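PDB 3D01: uncharacterized protein from Agrobacterium tumefaciens, which is of unknown function but belongs to the YjgF/chorismate mutase-like family, in which some relatives act on reactive enamine or imine intermediates. Local coordinates for residues G107-V112 / V116-V121; G124-I129 / H139-V144; I58-L63 / Q74-L79; L51-G56 / A81-A86. One frame throughout, in Å; residues are numbered along the deposited sequence.

Interaction 1: residues G107-V112 / V116-V121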
loop_
_atom_site.group_PDB
_atom_site.type_symbol
_atom_site.label_atom_id
_atom_site.label_comp_id
_atom_site.label_asym_id
_atom_site.label_seq_id
_atom_site.Cartn_x
_atom_site.Cartn_y
_atom_site.Cartn_z
ATOM N N GLY I 107 -7.726 -2.600 1.445
ATOM C CA GLY I 107 -8.527 -3.752 1.802
ATOM C C GLY I 107 -8.042 -4.986 1.067
ATOM O O GLY I 107 -8.147 -5.075 -0.160
ATOM N N PHE I 108 -7.506 -5.929 1.841
ATOM C CA PHE I 108 -6.962 -7.164 1.326
ATOM C C PHE I 108 -7.935 -8.282 1.649
ATOM O O PHE I 108 -8.187 -8.548 2.816
ATOM C CB PHE I 108 -5.619 -7.464 1.987
ATOM C CG PHE I 108 -4.661 -6.319 1.966
ATOM C CD1 PHE I 108 -4.173 -5.841 0.781
ATOM C CD2 PHE I 108 -4.227 -5.738 3.141
ATOM C CE1 PHE I 108 -3.286 -4.782 0.755
ATOM C CE2 PHE I 108 -3.326 -4.683 3.119
ATOM C CZ PHE I 108 -2.855 -4.217 1.942
ATOM N N VAL I 109 -8.466 -8.950 0.622
ATOM C CA VAL I 109 -9.497 -9.980 0.788
ATOM C C VAL I 109 -8.963 -11.356 0.311
ATOM O O VAL I 109 -8.623 -11.508 -0.865
ATOM C CB VAL I 109 -10.757 -9.625 -0.026
ATOM C CG1 VAL I 109 -11.850 -10.684 0.176
ATOM C CG2 VAL I 109 -11.224 -8.189 0.306
ATOM N N ALA I 110 -8.903 -12.323 1.219
ATOM C CA ALA I 110 -8.389 -13.669 0.885
ATOM C C ALA I 110 -9.450 -14.276 -0.041
ATOM O O ALA I 110 -10.652 -14.341 0.310
ATOM C CB ALA I 110 -8.139 -14.517 2.174
ATOM N N SER I 111 -9.038 -14.606 -1.275
ATOM C CA SER I 111 -9.999 -14.899 -2.346
ATOM C C SER I 111 -9.598 -16.112 -3.158
ATOM O O SER I 111 -8.417 -16.279 -3.472
ATOM C CB SER I 111 -10.109 -13.725 -3.347
ATOM O OG SER I 111 -10.438 -12.498 -2.737
ATOM N N VAL I 112 -10.585 -16.899 -3.573
ATOM C CA VAL I 112 -10.334 -17.835 -4.679
ATOM C C VAL I 112 -10.327 -16.988 -5.967
ATOM O O VAL I 112 -10.894 -15.905 -6.017
ATOM C CB VAL I 112 -11.350 -19.013 -4.790
ATOM C CG1 VAL I 112 -11.301 -19.975 -3.573
ATOM C CG2 VAL I 112 -12.817 -18.516 -5.019
ATOM N N VAL I 116 -14.624 -12.222 -7.388
ATOM C CA VAL I 116 -14.308 -10.920 -7.988
ATOM C C VAL I 116 -15.147 -9.768 -7.411
ATOM O O VAL I 116 -15.367 -8.754 -8.067
ATOM C CB VAL I 116 -14.426 -11.007 -9.548
ATOM C CG1 VAL I 116 -13.346 -11.910 -10.104
ATOM C CG2 VAL I 116 -15.847 -11.470 -9.981
ATOM N N GLU I 117 -15.596 -9.922 -6.177
ATOM C CA GLU I 117 -16.401 -8.887 -5.517
ATOM C C GLU I 117 -15.713 -8.384 -4.255
ATOM O O GLU I 117 -16.351 -8.071 -3.238
ATOM C CB GLU I 117 -17.807 -9.412 -5.229
ATOM C CG GLU I 117 -18.592 -9.633 -6.496
ATOM C CD GLU I 117 -19.881 -10.389 -6.258
ATOM O OE1 GLU I 117 -19.892 -11.420 -5.577
ATOM O OE2 GLU I 117 -20.887 -9.980 -6.819
ATOM N N GLN I 118 -14.405 -8.229 -4.354
ATOM C CA GLN I 118 -13.636 -7.675 -3.246
ATOM C C GLN I 118 -14.085 -6.253 -2.870
ATOM O O GLN I 118 -14.014 -5.869 -1.714
ATOM C CB GLN I 118 -12.142 -7.697 -3.514
ATOM C CG GLN I 118 -11.514 -9.084 -3.658
ATOM C CD GLN I 118 -11.598 -9.652 -5.058
ATOM O OE1 GLN I 118 -12.160 -9.026 -5.975
ATOM N NE2 GLN I 118 -10.998 -10.838 -5.250
ATOM N N HIS I 119 -14.530 -5.486 -3.854
ATOM C CA HIS I 119 -15.102 -4.130 -3.592
ATOM C C HIS I 119 -16.314 -4.215 -2.665
ATOM O O HIS I 119 -16.448 -3.419 -1.736
ATOM C CB HIS I 119 -15.442 -3.397 -4.885
ATOM C CG HIS I 119 -16.358 -4.162 -5.786
ATOM N ND1 HIS I 119 -16.017 -5.377 -6.350
ATOM C CD2 HIS I 119 -17.600 -3.879 -6.233
ATOM C CE1 HIS I 119 -17.021 -5.806 -7.092
ATOM N NE2 HIS I 119 -17.996 -4.920 -7.029
ATOM N N LEU I 120 -17.177 -5.202 -2.883
ATOM C CA LEU I 120 -18.351 -5.388 -2.034
ATOM C C LEU I 120 -17.948 -5.776 -0.619
ATOM O O LEU I 120 -18.601 -5.373 0.377
ATOM C CB LEU I 120 -19.243 -6.454 -2.633
ATOM C CG LEU I 120 -19.767 -6.112 -4.024
ATOM C CD1 LEU I 120 -20.853 -7.142 -4.392
ATOM C CD2 LEU I 120 -20.258 -4.690 -4.089
ATOM N N VAL I 121 -16.882 -6.566 -0.516
ATOM C CA VAL I 121 -16.384 -6.986 0.794
ATOM C C VAL I 121 -15.873 -5.798 1.581
ATOM O O VAL I 121 -16.239 -5.599 2.731
ATOM C CB VAL I 121 -15.292 -8.070 0.660
ATOM C CG1 VAL I 121 -14.593 -8.320 2.031
ATOM C CG2 VAL I 121 -15.920 -9.345 0.032
#
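Q118 meets V109 with its aliphatic part and S111 with its amide, so one residue at the start of a helix serves both an apolar and a polar partner on the strand end. Its CB lies 4.0 Å from V109 CG2. CG comes next and touches both partners, 3.7 Å from V109 CB and the same from S111 OG. The chain then bends at chi2 (86°), which leads CD away from the valine and turns the amide N-H to the serine. There Q118 NE2 donates to S111 OG over 3.1 Å with an N-H...O angle of 157°, the serine oxygen lying slightly out of the amide plane. The contact closes the first turn-around of a beta-alpha-beta unit: strand 99-110 ends here, a short connection follows with E117 at the N-cap, and helix 118-133 runs back toward parallel strand 140-146. S111 OG is fixed in rotation because it also donates to V109 O, at 2.8 Å, from above the carbonyl plane, and so leaves its oxygen to accept the glutamine N-H. One turn along the helix, V121 CG1 meets V109 CG2 tip to tip at 3.8 Å. Beyond the two segments, Q118 NE2 makes weak hydrogen bonds with F115 O and with S148 OG of the second subunit, while H119, on another side of the helix, stacks its ring on F151 of that same subunit.

Interaction 2: residues G124-I129 / H139-V144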
loop_
_atom_site.group_PDB
_atom_site.type_symbol
_atom_site.label_atom_id
_atom_site.label_comp_id
_atom_site.label_asym_id
_atom_site.label_seq_id
_atom_site.Cartn_x
_atom_site.Cartn_y
_atom_site.Cartn_z
ATOM N N GLY I 124 -18.056 -3.252 3.431
ATOM C CA GLY I 124 -18.281 -3.480 4.890
ATOM C C GLY I 124 -17.531 -2.461 5.757
ATOM O O GLY I 124 -18.112 -1.799 6.634
ATOM N N ALA I 125 -16.238 -2.287 5.488
ATOM C CA ALA I 125 -15.387 -1.371 6.262
ATOM C C ALA I 125 -15.766 0.058 5.861
ATOM O O ALA I 125 -16.038 0.908 6.708
ATOM C CB ALA I 125 -13.876 -1.657 5.996
ATOM N N SER I 126 -15.780 0.337 4.566
ATOM C CA SER I 126 -15.991 1.715 4.125
ATOM C C SER I 126 -17.292 2.292 4.658
ATOM O O SER I 126 -17.318 3.436 5.126
ATOM C CB SER I 126 -15.958 1.822 2.598
ATOM O OG SER I 126 -14.724 1.401 2.080
ATOM N N ASN I 127 -18.369 1.506 4.580
ATOM C CA ASN I 127 -19.690 1.948 5.042
ATOM C C ASN I 127 -19.694 2.225 6.559
ATOM O O ASN I 127 -20.260 3.228 7.046
ATOM C CB ASN I 127 -20.727 0.891 4.697
ATOM C CG ASN I 127 -21.022 0.803 3.203
ATOM O OD1 ASN I 127 -20.670 1.689 2.405
ATOM N ND2 ASN I 127 -21.691 -0.268 2.818
ATOM N N LEU I 128 -19.033 1.356 7.297
ATOM C CA LEU I 128 -18.968 1.467 8.740
ATOM C C LEU I 128 -18.188 2.732 9.107
ATOM O O LEU I 128 -18.642 3.547 9.911
ATOM C CB LEU I 128 -18.359 0.183 9.374
ATOM C CG LEU I 128 -18.224 0.197 10.907
ATOM C CD1 LEU I 128 -18.263 -1.207 11.517
ATOM C CD2 LEU I 128 -16.984 0.979 11.400
ATOM N N ILE I 129 -17.023 2.907 8.509
ATOM C CA ILE I 129 -16.187 4.086 8.780
ATOM C C ILE I 129 -16.840 5.424 8.391
ATOM O O ILE I 129 -16.799 6.371 9.188
ATOM C CB ILE I 129 -14.824 3.954 8.081
ATOM C CG1 ILE I 129 -14.040 2.826 8.756
ATOM C CG2 ILE I 129 -14.101 5.306 8.076
ATOM C CD1 ILE I 129 -12.758 2.469 8.072
ATOM N N HIS I 139 -13.013 8.119 2.243
ATOM C CA HIS I 139 -11.593 7.827 2.031
ATOM C C HIS I 139 -11.336 7.296 0.638
ATOM O O HIS I 139 -12.265 6.757 -0.009
ATOM C CB HIS I 139 -11.161 6.735 3.019
ATOM C CG HIS I 139 -12.133 5.592 3.100
ATOM N ND1 HIS I 139 -13.269 5.640 3.890
ATOM C CD2 HIS I 139 -12.182 4.405 2.437
ATOM C CE1 HIS I 139 -13.964 4.530 3.713
ATOM N NE2 HIS I 139 -13.318 3.756 2.854
ATOM N N ALA I 140 -10.086 7.452 0.196
ATOM C CA ALA I 140 -9.548 6.727 -0.970
ATOM C C ALA I 140 -9.345 5.256 -0.566
ATOM O O ALA I 140 -9.271 4.921 0.637
ATOM C CB ALA I 140 -8.255 7.320 -1.468
ATOM N N ARG I 141 -9.245 4.373 -1.568
ATOM C CA ARG I 141 -9.260 2.948 -1.257
ATOM C C ARG I 141 -8.620 2.116 -2.352
ATOM O O ARG I 141 -8.647 2.504 -3.509
ATOM C CB ARG I 141 -10.714 2.474 -1.162
ATOM C CG ARG I 141 -10.959 1.273 -0.339
ATOM C CD ARG I 141 -12.486 1.000 -0.197
ATOM N NE ARG I 141 -13.091 0.333 -1.351
ATOM C CZ ARG I 141 -14.337 -0.167 -1.354
ATOM N NH1 ARG I 141 -15.091 -0.089 -0.293
ATOM N NH2 ARG I 141 -14.819 -0.786 -2.414
ATOM N N ALA I 142 -8.089 0.964 -1.953
ATOM C CA ALA I 142 -7.830 -0.143 -2.868
ATOM C C ALA I 142 -8.479 -1.395 -2.282
ATOM O O ALA I 142 -8.546 -1.561 -1.066
ATOM C CB ALA I 142 -6.364 -0.362 -3.073
ATOM N N ALA I 143 -8.959 -2.266 -3.154
ATOM C CA ALA I 143 -9.598 -3.512 -2.752
ATOM C C ALA I 143 -9.059 -4.596 -3.686
ATOM O O ALA I 143 -9.213 -4.496 -4.906
ATOM C CB ALA I 143 -11.100 -3.410 -2.861
ATOM N N VAL I 144 -8.449 -5.626 -3.122
ATOM C CA VAL I 144 -7.655 -6.591 -3.904
ATOM C C VAL I 144 -7.828 -8.001 -3.325
ATOM O O VAL I 144 -8.059 -8.170 -2.102
ATOM C CB VAL I 144 -6.188 -6.151 -3.948
ATOM C CG1 VAL I 144 -6.037 -4.826 -4.703
ATOM C CG2 VAL I 144 -5.606 -6.045 -2.545
#
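H139 turns its ring toward S126 by a chi1 of 46°, which sets CG between the backbone N and the carbonyl carbon, while R141 extends from the strand and then bends at chi3 (80°) to bring its guanidinium to the same serine. The two side chains, with one residue between them in sequence, thus converge on S126 OG. H139 NE2 lies 2.8 Å from S126 OG in a hydrogen bond whose donor may be either atom, the oxygen sitting at the ring edge near its plane. R141 NH1 donates to S126 OG, also over 2.8 Å, with an N-H...O angle of 159° and the oxygen in the guanidinium plane. Two bonds therefore grip a single buried hydroxyl and fix its rotation. The approach is close in its carbon atoms too: H139 CE1 rests 3.5 Å from S126 CB. I129 CG2 comes more loosely to the ring, 4.3 Å from H139 ND1. Other partners hold both side chains, since H139 ND1 bonds to G137 O and R141 NH1 to N123 OD1; R141 also makes a cation-pi contact with Y35 of the second subunit. Helix 118-133 here covers strand 140-146, the closing strand of the beta-alpha-beta unit, which pairs in parallel with strand 99-110; L128, on another side of the helix, packs against helices 70-91 and 3-21.

Interaction 3: residues I58-L63 / Q74-L79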
loop_
_atom_site.group_PDB
_atom_site.type_symbol
_atom_site.label_atom_id
_atom_site.label_comp_id
_atom_site.label_asym_id
_atom_site.label_seq_id
_atom_site.Cartn_x
_atom_site.Cartn_y
_atom_site.Cartn_z
ATOM N N ILE I 58 -9.858 -14.438 15.839
ATOM C CA ILE I 58 -10.069 -14.091 14.430
ATOM C C ILE I 58 -11.438 -14.632 14.079
ATOM O O ILE I 58 -11.609 -15.840 13.932
ATOM C CB ILE I 58 -9.029 -14.725 13.490
ATOM C CG1 ILE I 58 -7.597 -14.355 13.880
ATOM C CG2 ILE I 58 -9.351 -14.348 12.036
ATOM C CD1 ILE I 58 -7.153 -13.024 13.444
ATOM N N ALA I 59 -12.407 -13.740 13.916
ATOM C CA ALA I 59 -13.813 -14.101 13.787
ATOM C C ALA I 59 -14.216 -14.708 12.457
ATOM O O ALA I 59 -15.187 -15.446 12.404
ATOM C CB ALA I 59 -14.698 -12.876 14.060
ATOM N N VAL I 60 -13.496 -14.391 11.384
ATOM C CA VAL I 60 -13.867 -14.864 10.046
ATOM C C VAL I 60 -12.568 -15.297 9.322
ATOM O O VAL I 60 -11.651 -14.522 9.161
ATOM C CB VAL I 60 -14.582 -13.789 9.217
ATOM C CG1 VAL I 60 -15.078 -14.369 7.837
ATOM C CG2 VAL I 60 -15.742 -13.142 10.000
ATOM N N THR I 61 -12.539 -16.571 8.949
ATOM C CA THR I 61 -11.377 -17.215 8.383
ATOM C C THR I 61 -11.718 -17.989 7.120
ATOM O O THR I 61 -12.841 -18.462 6.907
ATOM C CB THR I 61 -10.739 -18.225 9.362
ATOM O OG1 THR I 61 -11.728 -19.204 9.735
ATOM C CG2 THR I 61 -10.161 -17.509 10.621
ATOM N N GLY I 62 -10.698 -18.153 6.287
ATOM C CA GLY I 62 -10.853 -18.830 5.002
ATOM C C GLY I 62 -11.039 -17.878 3.827
ATOM O O GLY I 62 -10.969 -16.631 3.954
ATOM N N LEU I 63 -11.218 -18.493 2.664
ATOM C CA LEU I 63 -11.229 -17.791 1.398
ATOM C C LEU I 63 -12.612 -17.414 1.025
ATOM O O LEU I 63 -13.545 -18.232 1.017
ATOM C CB LEU I 63 -10.660 -18.635 0.260
ATOM C CG LEU I 63 -9.275 -19.213 0.451
ATOM C CD1 LEU I 63 -8.836 -20.131 -0.752
ATOM C CD2 LEU I 63 -8.303 -18.086 0.663
ATOM N N GLN I 74 -18.078 -9.298 4.470
ATOM C CA GLN I 74 -18.406 -7.929 4.859
ATOM C C GLN I 74 -18.332 -7.730 6.384
ATOM O O GLN I 74 -17.829 -6.722 6.846
ATOM C CB GLN I 74 -19.784 -7.532 4.341
ATOM C CG GLN I 74 -19.763 -7.244 2.853
ATOM C CD GLN I 74 -21.136 -7.118 2.231
ATOM O OE1 GLN I 74 -22.125 -7.677 2.731
ATOM N NE2 GLN I 74 -21.215 -6.364 1.121
ATOM N N ARG I 75 -18.850 -8.665 7.159
ATOM C CA ARG I 75 -18.666 -8.623 8.609
ATOM C C ARG I 75 -17.210 -8.640 9.004
ATOM O O ARG I 75 -16.797 -7.930 9.887
ATOM C CB ARG I 75 -19.308 -9.823 9.269
ATOM C CG ARG I 75 -19.318 -9.770 10.812
ATOM C CD ARG I 75 -20.085 -8.569 11.362
ATOM N NE ARG I 75 -21.352 -8.400 10.643
ATOM C CZ ARG I 75 -22.316 -7.541 10.957
ATOM N NH1 ARG I 75 -22.213 -6.753 12.020
ATOM N NH2 ARG I 75 -23.405 -7.475 10.192
ATOM N N ALA I 76 -16.422 -9.501 8.372
ATOM C CA ALA I 76 -14.972 -9.447 8.561
ATOM C C ALA I 76 -14.387 -8.044 8.322
ATOM O O ALA I 76 -13.606 -7.553 9.136
ATOM C CB ALA I 76 -14.245 -10.492 7.665
ATOM N N ALA I 77 -14.782 -7.401 7.218
ATOM C CA ALA I 77 -14.266 -6.078 6.864
ATOM C C ALA I 77 -14.648 -5.038 7.973
ATOM O O ALA I 77 -13.833 -4.216 8.414
ATOM C CB ALA I 77 -14.811 -5.659 5.506
ATOM N N GLU I 78 -15.882 -5.140 8.433
ATOM C CA GLU I 78 -16.411 -4.299 9.543
ATOM C C GLU I 78 -15.546 -4.454 10.779
ATOM O O GLU I 78 -15.140 -3.457 11.378
ATOM C CB GLU I 78 -17.843 -4.685 9.871
ATOM C CG GLU I 78 -18.905 -4.210 8.859
ATOM C CD GLU I 78 -20.312 -4.780 9.100
ATOM O OE1 GLU I 78 -20.488 -5.864 9.708
ATOM O OE2 GLU I 78 -21.284 -4.113 8.664
ATOM N N LEU I 79 -15.239 -5.709 11.139
ATOM C CA LEU I 79 -14.366 -5.999 12.277
ATOM C C LEU I 79 -12.943 -5.435 12.115
ATOM O O LEU I 79 -12.367 -4.864 13.052
ATOM C CB LEU I 79 -14.352 -7.494 12.584
ATOM C CG LEU I 79 -15.606 -8.084 13.249
ATOM C CD1 LEU I 79 -15.452 -9.591 13.338
ATOM C CD2 LEU I 79 -15.936 -7.443 14.622
#
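V60 and A76 form the centre of an entirely apolar contact, with A59 and L79 closing it toward the surface. The branched end of V60 straddles the alanine methyl: V60 CB is 3.7 Å from A76 CB, V60 CG2 follows at 3.8 Å, and V60 CG1 at 4.0 Å. With CG1 anti to the backbone N (chi1 -175°), both branches of the valine come alongside one small methyl, and the backbones can therefore approach to 5.7 Å between V60 CA and A76 CA. The second pair is a single methyl-to-methyl touch. L79 reaches out from the next turn of the helix, and its CD1 meets A59 CB at 3.4 Å, tighter than usual van der Waals spacing, so the packing is tight at this point. A76 and L79 are buried, and the loop lies over this strip of the helix, with A59 on its exposed side.

Polar groups of the loop are engaged outside the contact. G62 O accepts a hydrogen bond from S154 OG, and L63 N donates to D67 OD2; G62 has a positive phi (97°), a conformation that suits a residue without a side chain. T61 turns its side chain away from the helix and belongs to the pocket that holds a polyether molecule, together with D67 and N152.

The loop between strand 57-58 and helix 70-91 thus folds back over its own helix; P52 of strand 44-54 also packs on A76 and L79, and the helix meets helix 118-133 through A77 on A125 and E78 on L128.

Interaction 4: residues L51-G56 / A81-A86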
loop_
_atom_site.group_PDB
_atom_site.type_symbol
_atom_site.label_atom_id
_atom_site.label_comp_id
_atom_site.label_asym_id
_atom_site.label_seq_id
_atom_site.Cartn_x
_atom_site.Cartn_y
_atom_site.Cartn_z
ATOM N N LEU I 51 -6.857 -7.332 11.409
ATOM C CA LEU I 51 -7.542 -8.568 11.093
ATOM C C LEU I 51 -8.914 -8.511 11.749
ATOM O O LEU I 51 -9.167 -7.604 12.557
ATOM C CB LEU I 51 -6.719 -9.744 11.626
ATOM C CG LEU I 51 -5.247 -9.777 11.192
ATOM C CD1 LEU I 51 -4.505 -10.999 11.817
ATOM C CD2 LEU I 51 -5.138 -9.797 9.656
ATOM N N PRO I 52 -9.817 -9.435 11.393
ATOM C CA PRO I 52 -11.185 -9.360 11.932
ATOM C C PRO I 52 -11.307 -9.928 13.349
ATOM O O PRO I 52 -11.930 -10.968 13.542
ATOM C CB PRO I 52 -12.034 -10.142 10.904
ATOM C CG PRO I 52 -11.060 -10.989 10.169
ATOM C CD PRO I 52 -9.665 -10.467 10.352
HETATM N N MSE I 53 -10.685 -9.224 14.303
HETATM C CA MSE I 53 -10.593 -9.649 15.703
HETATM C C MSE I 53 -11.847 -9.261 16.461
HETATM O O MSE I 53 -12.259 -8.100 16.439
HETATM C CB MSE I 53 -9.429 -8.936 16.407
HETATM C CG MSE I 53 -8.092 -9.056 15.772
HETATM SE SE MSE I 53 -7.665 -10.941 15.638
HETATM C CE MSE I 53 -7.752 -11.359 17.542
ATOM N N GLU I 54 -12.429 -10.235 17.153
ATOM C CA GLU I 54 -13.591 -10.031 17.998
ATOM C C GLU I 54 -13.355 -10.940 19.210
ATOM O O GLU I 54 -13.097 -12.127 19.038
ATOM C CB GLU I 54 -14.877 -10.428 17.260
ATOM C CG GLU I 54 -16.141 -9.895 17.934
ATOM C CD GLU I 54 -17.417 -10.084 17.122
ATOM O OE1 GLU I 54 -17.564 -11.125 16.433
ATOM O OE2 GLU I 54 -18.310 -9.203 17.210
ATOM N N SER I 55 -13.362 -10.366 20.420
ATOM C CA SER I 55 -13.083 -11.124 21.654
ATOM C C SER I 55 -11.761 -11.840 21.620
ATOM O O SER I 55 -11.634 -12.974 22.082
ATOM C CB SER I 55 -14.186 -12.140 21.916
ATOM O OG SER I 55 -15.436 -11.485 21.901
ATOM N N GLY I 56 -10.770 -11.186 21.058
ATOM C CA GLY I 56 -9.455 -11.748 20.984
ATOM C C GLY I 56 -9.331 -12.943 20.050
ATOM O O GLY I 56 -8.367 -13.680 20.154
ATOM N N ALA I 81 -12.242 -2.853 10.364
ATOM C CA ALA I 81 -12.485 -1.406 10.531
ATOM C C ALA I 81 -12.615 -1.012 11.988
ATOM O O ALA I 81 -12.102 0.016 12.386
ATOM C CB ALA I 81 -13.733 -0.984 9.755
ATOM N N VAL I 82 -13.288 -1.817 12.788
ATOM C CA VAL I 82 -13.426 -1.525 14.248
ATOM C C VAL I 82 -12.043 -1.602 14.931
ATOM O O VAL I 82 -11.676 -0.783 15.781
ATOM C CB VAL I 82 -14.460 -2.491 14.920
ATOM C CG1 VAL I 82 -14.389 -2.444 16.480
ATOM C CG2 VAL I 82 -15.896 -2.226 14.399
ATOM N N ASN I 83 -11.235 -2.581 14.529
ATOM C CA ASN I 83 -9.884 -2.681 15.039
ATOM C C ASN I 83 -9.020 -1.509 14.590
ATOM O O ASN I 83 -8.222 -1.002 15.366
ATOM C CB ASN I 83 -9.271 -4.043 14.676
ATOM C CG ASN I 83 -9.833 -5.164 15.526
ATOM O OD1 ASN I 83 -10.798 -5.852 15.159
ATOM N ND2 ASN I 83 -9.260 -5.333 16.671
ATOM N N ILE I 84 -9.230 -1.024 13.370
ATOM C CA ILE I 84 -8.546 0.194 12.918
ATOM C C ILE I 84 -8.954 1.327 13.850
ATOM O O ILE I 84 -8.101 2.016 14.370
ATOM C CB ILE I 84 -8.861 0.572 11.439
ATOM C CG1 ILE I 84 -8.134 -0.393 10.472
ATOM C CG2 ILE I 84 -8.407 2.012 11.119
ATOM C CD1 ILE I 84 -8.601 -0.286 9.028
ATOM N N LEU I 85 -10.253 1.479 14.082
ATOM C CA LEU I 85 -10.742 2.576 14.965
ATOM C C LEU I 85 -10.178 2.474 16.396
ATOM O O LEU I 85 -9.845 3.501 17.021
ATOM C CB LEU I 85 -12.256 2.616 14.951
ATOM C CG LEU I 85 -12.904 3.044 13.634
ATOM C CD1 LEU I 85 -14.459 2.945 13.729
ATOM C CD2 LEU I 85 -12.448 4.464 13.260
ATOM N N ALA I 86 -10.062 1.247 16.913
ATOM C CA ALA I 86 -9.444 1.024 18.216
ATOM C C ALA I 86 -7.988 1.492 18.246
ATOM O O ALA I 86 -7.561 2.108 19.209
ATOM C CB ALA I 86 -9.564 -0.441 18.653
#
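L51 O accepts a hydrogen bond from M53 N over 2.8 Å, and the tight turn closed by this bond presents both residues to N83 on the neighbouring helix. P52 is the centre of the turn, with phi/psi of -81°/68°. The carbonyl of L51 is directed at the asparagine: L51 O lies 3.9 Å from N83 CG and 4.1 Å from N83 CB. N83 itself carries nearly all of the helix side of the contact. Its CG stands anti to the carbonyl carbon (chi1 -75°), which sends the carboxamide across the gap to the backbone of M53. M53, a selenomethionine, lies across that amide at about a right angle, its CB 3.9 Å from N83 CG. Its chain then bends at chi2 and again at chi3, so the selenium end leads away from the helix and only the first part of the side chain touches N83. The two amide ends of N83 are probably interchanged in the model; in either orientation the group sits close to the main chain of M53.

Around this contact the helix is embedded on other sides: A81 and V82 pack on helix 118-133, I84 on strand 155-163, and P26 covers N83 and V82. P52 itself lies against A76, L79 and C80 of the same helix. The arrangement is an inverse gamma turn centred on a proline, placed at an irregularity of strand 44-54 where the mixed sheet of the YjgF-like alpha/beta fold meets helix 70-91.

The four contacts share two helices laid over one mixed sheet. Interactions 1 and 2 use helix 118-133, with centres 11 Å apart, and are joined through the sheet as well: G107 N lies 2.8 Å from A142 O, and V109 N 2.9 Å from V144 O. Interactions 3 and 4 use helix 70-91, their centres 10 Å apart, with A59 N 2.8 Å from P52 O. The helices meet where A125 CB packs 3.8 Å from A81 CB, linking interaction 2 to interaction 4, and L120 O lies 2.9 Å from Q74 NE2 between interactions 1 and 3. T61 of the polyether pocket lies within interaction 3, while interactions 1 and 2 both reach the second subunit of the trimer.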